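BauA (PDB 6HCP) probably takes up iron across the outer membrane as a TonB-dependent receptor for the siderophore complex ferric preacinetobactin. Local coordinates at residues D79-Y92 with G99-S111. Sequence-based numbering, arbitrary orientation.
Sequences DITEVIAATDPSIY and GWSENYYIRGYAS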
loop_
_atom_site.group_PDB
_atom_site.type_symbol
_atom_site.label_atom_id
_atom_site.label_comp_id
_atom_site.label_asym_id
_atom_site.label_seq_id
_atom_site.Cartn_x
_atom_site.Cartn_y
_atom_site.Cartn_z
ATOM N N ASP A 79 -6.005 13.335 -19.273
ATOM C CA ASP A 79 -6.458 14.683 -19.595
ATOM C C ASP A 79 -5.236 15.597 -19.694
ATOM O O ASP A 79 -4.107 15.144 -19.557
ATOM C CB ASP A 79 -7.510 15.170 -18.592
ATOM C CG ASP A 79 -7.016 15.357 -17.165
ATOM O OD1 ASP A 79 -5.803 15.513 -16.982
ATOM O OD2 ASP A 79 -7.856 15.283 -16.240
ATOM N N ILE A 80 -5.454 16.855 -20.095
ATOM C CA ILE A 80 -4.352 17.739 -20.393
ATOM C C ILE A 80 -3.596 18.094 -19.108
ATOM O O ILE A 80 -2.376 18.205 -19.119
ATOM C CB ILE A 80 -4.843 18.992 -21.141
ATOM C CG1 ILE A 80 -5.441 18.613 -22.498
ATOM C CG2 ILE A 80 -3.701 19.976 -21.278
ATOM C CD1 ILE A 80 -4.510 17.790 -23.372
ATOM N N THR A 81 -4.329 18.186 -17.991
ATOM C CA THR A 81 -3.717 18.502 -16.682
ATOM C C THR A 81 -2.605 17.494 -16.359
ATOM O O THR A 81 -1.541 17.857 -15.868
ATOM C CB THR A 81 -4.767 18.494 -15.562
ATOM O OG1 THR A 81 -5.763 19.471 -15.875
ATOM C CG2 THR A 81 -4.161 18.801 -14.211
ATOM N N GLU A 82 -2.887 16.214 -16.618
ATOM C CA GLU A 82 -1.966 15.109 -16.299
ATOM C C GLU A 82 -0.733 15.153 -17.200
ATOM O O GLU A 82 0.263 14.510 -16.888
ATOM C CB GLU A 82 -2.686 13.767 -16.437
ATOM C CG GLU A 82 -3.672 13.540 -15.312
ATOM C CD GLU A 82 -4.408 12.211 -15.318
ATOM O OE1 GLU A 82 -4.022 11.305 -16.082
ATOM O OE2 GLU A 82 -5.338 12.082 -14.516
ATOM N N VAL A 83 -0.785 15.932 -18.291
ATOM C CA VAL A 83 0.389 16.192 -19.083
ATOM C C VAL A 83 1.152 17.401 -18.534
ATOM O O VAL A 83 2.371 17.361 -18.402
ATOM C CB VAL A 83 0.038 16.403 -20.571
ATOM C CG1 VAL A 83 1.290 16.625 -21.387
ATOM C CG2 VAL A 83 -0.771 15.247 -21.141
ATOM N N ILE A 84 0.465 18.542 -18.388
ATOM C CA ILE A 84 1.189 19.821 -18.255
ATOM C C ILE A 84 1.531 20.151 -16.795
ATOM O O ILE A 84 2.420 20.978 -16.560
ATOM C CB ILE A 84 0.419 20.978 -18.920
ATOM C CG1 ILE A 84 -0.894 21.286 -18.192
ATOM C CG2 ILE A 84 0.221 20.664 -20.394
ATOM C CD1 ILE A 84 -1.607 22.532 -18.709
ATOM N N ALA A 85 0.821 19.577 -15.825
ATOM C CA ALA A 85 1.005 19.963 -14.426
ATOM C C ALA A 85 2.018 19.056 -13.715
ATOM O O ALA A 85 2.459 19.374 -12.629
ATOM C CB ALA A 85 -0.313 19.956 -13.686
ATOM N N ALA A 86 2.320 17.891 -14.281
ATOM C CA ALA A 86 3.037 16.863 -13.496
ATOM C C ALA A 86 4.414 17.388 -13.052
ATOM O O ALA A 86 4.800 17.218 -11.913
ATOM C CB ALA A 86 3.142 15.585 -14.292
ATOM N N THR A 87 5.155 18.034 -13.952
ATOM C CA THR A 87 6.522 18.447 -13.659
ATOM C C THR A 87 6.717 19.966 -13.682
ATOM O O THR A 87 7.840 20.433 -13.516
ATOM C CB THR A 87 7.512 17.781 -14.628
ATOM O OG1 THR A 87 7.171 18.079 -15.989
ATOM C CG2 THR A 87 7.532 16.286 -14.408
ATOM N N ASP A 88 5.679 20.736 -14.032
ATOM C CA ASP A 88 5.876 22.170 -14.276
ATOM C C ASP A 88 5.512 22.949 -13.019
ATOM O O ASP A 88 4.348 23.021 -12.628
ATOM C CB ASP A 88 5.039 22.638 -15.465
ATOM C CG ASP A 88 5.345 24.056 -15.922
ATOM O OD1 ASP A 88 5.833 24.862 -15.091
ATOM O OD2 ASP A 88 5.027 24.347 -17.084
ATOM N N PRO A 89 6.499 23.523 -12.311
ATOM C CA PRO A 89 6.221 24.219 -11.053
ATOM C C PRO A 89 5.475 25.553 -11.215
ATOM O O PRO A 89 5.073 26.151 -10.217
ATOM C CB PRO A 89 7.627 24.498 -10.502
ATOM C CG PRO A 89 8.483 24.646 -11.749
ATOM C CD PRO A 89 7.892 23.676 -12.751
ATOM N N SER A 90 5.282 25.999 -12.458
ATOM C CA SER A 90 4.496 27.201 -12.704
ATOM C C SER A 90 3.039 26.855 -13.025
ATOM O O SER A 90 2.246 27.748 -13.350
ATOM C CB SER A 90 5.133 28.030 -13.808
ATOM O OG SER A 90 6.333 28.619 -13.329
ATOM N N ILE A 91 2.688 25.565 -12.975
ATOM C CA ILE A 91 1.303 25.176 -13.181
ATOM C C ILE A 91 0.780 24.529 -11.892
ATOM O O ILE A 91 1.485 23.772 -11.237
ATOM C CB ILE A 91 1.197 24.254 -14.409
ATOM C CG1 ILE A 91 1.715 25.005 -15.647
ATOM C CG2 ILE A 91 -0.225 23.738 -14.573
ATOM C CD1 ILE A 91 1.468 24.349 -16.948
ATOM N N TYR A 92 -0.430 24.911 -11.499
ATOM C CA TYR A 92 -1.036 24.368 -10.293
ATOM C C TYR A 92 -2.427 23.830 -10.613
ATOM O O TYR A 92 -3.227 24.513 -11.260
ATOM C CB TYR A 92 -1.152 25.424 -9.196
ATOM C CG TYR A 92 -1.842 24.922 -7.957
ATOM C CD1 TYR A 92 -1.229 23.984 -7.136
ATOM C CD2 TYR A 92 -3.149 25.293 -7.666
ATOM C CE1 TYR A 92 -1.909 23.407 -6.073
ATOM C CE2 TYR A 92 -3.835 24.732 -6.607
ATOM C CZ TYR A 92 -3.196 23.820 -5.778
ATOM O OH TYR A 92 -3.889 23.251 -4.757
ATOM N N GLY A 99 -13.918 15.778 -11.524
ATOM C CA GLY A 99 -14.594 17.060 -11.544
ATOM C C GLY A 99 -15.371 17.242 -12.839
ATOM O O GLY A 99 -15.223 16.463 -13.796
ATOM N N TRP A 100 -16.180 18.300 -12.877
ATOM C CA TRP A 100 -16.964 18.610 -14.071
ATOM C C TRP A 100 -16.113 19.282 -15.157
ATOM O O TRP A 100 -16.549 19.407 -16.301
ATOM C CB TRP A 100 -18.192 19.436 -13.691
ATOM C CG TRP A 100 -17.895 20.619 -12.825
ATOM C CD1 TRP A 100 -17.966 20.694 -11.467
ATOM C CD2 TRP A 100 -17.520 21.932 -13.278
ATOM N NE1 TRP A 100 -17.639 21.953 -11.042
ATOM C CE2 TRP A 100 -17.446 22.752 -12.135
ATOM C CE3 TRP A 100 -17.338 22.509 -14.539
ATOM C CZ2 TRP A 100 -17.056 24.087 -12.208
ATOM C CZ3 TRP A 100 -16.951 23.834 -14.610
ATOM C CH2 TRP A 100 -16.786 24.602 -13.457
ATOM N N SER A 101 -14.892 19.691 -14.817
ATOM C CA SER A 101 -13.919 20.168 -15.795
ATOM C C SER A 101 -12.522 19.955 -15.236
ATOM O O SER A 101 -12.359 19.765 -14.031
ATOM C CB SER A 101 -14.108 21.632 -16.160
ATOM O OG SER A 101 -13.547 22.490 -15.166
ATOM N N GLU A 102 -11.520 20.122 -16.101
ATOM C CA GLU A 102 -10.134 20.282 -15.643
ATOM C C GLU A 102 -10.013 21.659 -14.985
ATOM O O GLU A 102 -10.857 22.546 -15.181
ATOM C CB GLU A 102 -9.133 20.190 -16.798
ATOM C CG GLU A 102 -9.216 18.896 -17.602
ATOM C CD GLU A 102 -8.068 18.706 -18.579
ATOM O OE1 GLU A 102 -6.923 18.903 -18.141
ATOM O OE2 GLU A 102 -8.316 18.344 -19.781
ATOM N N ASN A 103 -9.003 21.801 -14.137
ATOM C CA ASN A 103 -8.795 23.061 -13.431
ATOM C C ASN A 103 -7.306 23.259 -13.185
ATOM O O ASN A 103 -6.694 22.516 -12.420
ATOM C CB ASN A 103 -9.542 23.114 -12.103
ATOM C CG ASN A 103 -9.415 24.473 -11.428
ATOM O OD1 ASN A 103 -9.522 25.496 -12.093
ATOM N ND2 ASN A 103 -9.138 24.500 -10.135
ATOM N N TYR A 104 -6.705 24.241 -13.859
ATOM C CA TYR A 104 -5.305 24.559 -13.621
ATOM C C TYR A 104 -5.051 26.072 -13.749
ATOM O O TYR A 104 -5.812 26.810 -14.348
ATOM C CB TYR A 104 -4.385 23.786 -14.573
ATOM C CG TYR A 104 -4.753 23.867 -16.030
ATOM C CD1 TYR A 104 -4.267 24.874 -16.848
ATOM C CD2 TYR A 104 -5.549 22.900 -16.618
ATOM C CE1 TYR A 104 -4.676 24.997 -18.166
ATOM C CE2 TYR A 104 -5.925 22.985 -17.950
ATOM C CZ TYR A 104 -5.495 24.037 -18.730
ATOM O OH TYR A 104 -5.899 24.126 -20.044
ATOM N N TYR A 105 -4.020 26.506 -13.030
ATOM C CA TYR A 105 -3.484 27.839 -13.042
ATOM C C TYR A 105 -2.099 27.798 -13.695
ATOM O O TYR A 105 -1.344 26.839 -13.499
ATOM C CB TYR A 105 -3.347 28.377 -11.618
ATOM C CG TYR A 105 -4.635 28.531 -10.858
ATOM C CD1 TYR A 105 -5.256 27.438 -10.278
ATOM C CD2 TYR A 105 -5.124 29.789 -10.552
ATOM C CE1 TYR A 105 -6.419 27.574 -9.541
ATOM C CE2 TYR A 105 -6.330 29.943 -9.886
ATOM C CZ TYR A 105 -6.946 28.842 -9.327
ATOM O OH TYR A 105 -8.092 29.012 -8.622
ATOM N N ILE A 106 -1.753 28.872 -14.409
ATOM C CA ILE A 106 -0.418 29.082 -14.948
ATOM C C ILE A 106 0.073 30.448 -14.445
ATOM O O ILE A 106 -0.659 31.438 -14.537
ATOM C CB ILE A 106 -0.430 28.992 -16.493
ATOM C CG1 ILE A 106 -1.055 27.677 -16.983
ATOM C CG2 ILE A 106 0.973 29.181 -17.034
ATOM C CD1 ILE A 106 -1.202 27.559 -18.478
ATOM N N ARG A 107 1.277 30.474 -13.858
ATOM C CA ARG A 107 1.844 31.672 -13.248
ATOM C C ARG A 107 0.834 32.302 -12.278
ATOM O O ARG A 107 0.786 33.532 -12.111
ATOM C CB ARG A 107 2.284 32.668 -14.322
ATOM C CG ARG A 107 3.561 32.232 -15.020
ATOM C CD ARG A 107 4.222 33.320 -15.846
ATOM N NE ARG A 107 5.512 32.866 -16.321
ATOM C CZ ARG A 107 6.287 33.518 -17.178
ATOM N NH1 ARG A 107 5.815 34.562 -17.851
ATOM N NH2 ARG A 107 7.484 33.026 -17.447
ATOM N N GLY A 108 0.060 31.442 -11.608
ATOM C CA GLY A 108 -0.803 31.840 -10.521
ATOM C C GLY A 108 -2.110 32.473 -10.958
ATOM O O GLY A 108 -2.851 32.984 -10.108
ATOM N N TYR A 109 -2.426 32.417 -12.254
ATOM C CA TYR A 109 -3.700 32.875 -12.773
ATOM C C TYR A 109 -4.430 31.726 -13.475
ATOM O O TYR A 109 -3.805 30.907 -14.140
ATOM C CB TYR A 109 -3.507 33.996 -13.796
ATOM C CG TYR A 109 -3.123 35.320 -13.192
ATOM C CD1 TYR A 109 -3.987 36.010 -12.368
ATOM C CD2 TYR A 109 -1.868 35.855 -13.424
ATOM C CE1 TYR A 109 -3.636 37.231 -11.825
ATOM C CE2 TYR A 109 -1.485 37.053 -12.851
ATOM C CZ TYR A 109 -2.389 37.761 -12.085
ATOM O OH TYR A 109 -2.050 38.986 -11.590
ATOM N N ALA A 110 -5.758 31.751 -13.407
ATOM C CA ALA A 110 -6.574 30.743 -14.071
ATOM C C ALA A 110 -6.214 30.703 -15.558
ATOM O O ALA A 110 -5.958 31.729 -16.189
ATOM C CB ALA A 110 -8.042 31.036 -13.864
ATOM N N SER A 111 -6.141 29.485 -16.099
ATOM C CA SER A 111 -6.043 29.249 -17.511
ATOM C C SER A 111 -7.187 28.325 -17.927
ATOM O O SER A 111 -7.197 27.141 -17.582
ATOM C CB SER A 111 -4.701 28.666 -17.895
ATOM O OG SER A 111 -4.643 28.429 -19.306
HETATM O O HOH W 1 -7.649 19.227 -13.790
HETATM O O HOH W 2 0.305 28.569 -11.205
#
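Glu102 lays its carboxylate against helix 81-84 and the residue just ahead of it, and three donors meet it there. Thr81 supplies two of them to OE1. Its backbone N lies 2.7 Å from Glu102 OE1, on the syn side and somewhat out of the carboxylate plane. Its hydroxyl OG1, 2.6 Å from Glu102 OE1, takes the anti lone pair. Ile80 N adds a weak bond to OE2. Thr81 OG1 can serve because it sits beside its own backbone N (chi1 -60°), which brings hydroxyl and amide to the same oxygen. Water 1 donates to this hydroxyl and accepts from Asn103 N, tying the helix to the backbone of 99-111. The Asp79 carboxylate, which caps the helix by accepting from Glu82 N, stacks on that of Glu102 with the planes 12° apart.

Backbone bonds form the second group. Tyr92 and Tyr105 are an antiparallel hydrogen-bonded pair, Tyr92 N to Tyr105 O at 2.9 Å and Tyr105 N to Tyr92 O at 2.8 Å; beyond them Ser90 O accepts from Arg107 N and water 2.

Apolar contacts fill the middle. Ile84 CD1 stands over the Tyr104 ring, 4.0 Å from its centroid and 12° off the normal, a CH-pi contact. Ile91 and Ile106 lie side by side, CG1 to CG1 at 4.1 Å.

Within the plug domain, the contact thus joins helix 81-84 to the chain ahead of strand 105-106 and pairs strands 91-92 and 105-106, while Arg107 reaches barrel residues Glu514 and Glu564. The N-H groups of Ile80 and Thr81 would favour a charged Glu102, probably offsetting its closeness to Asp79.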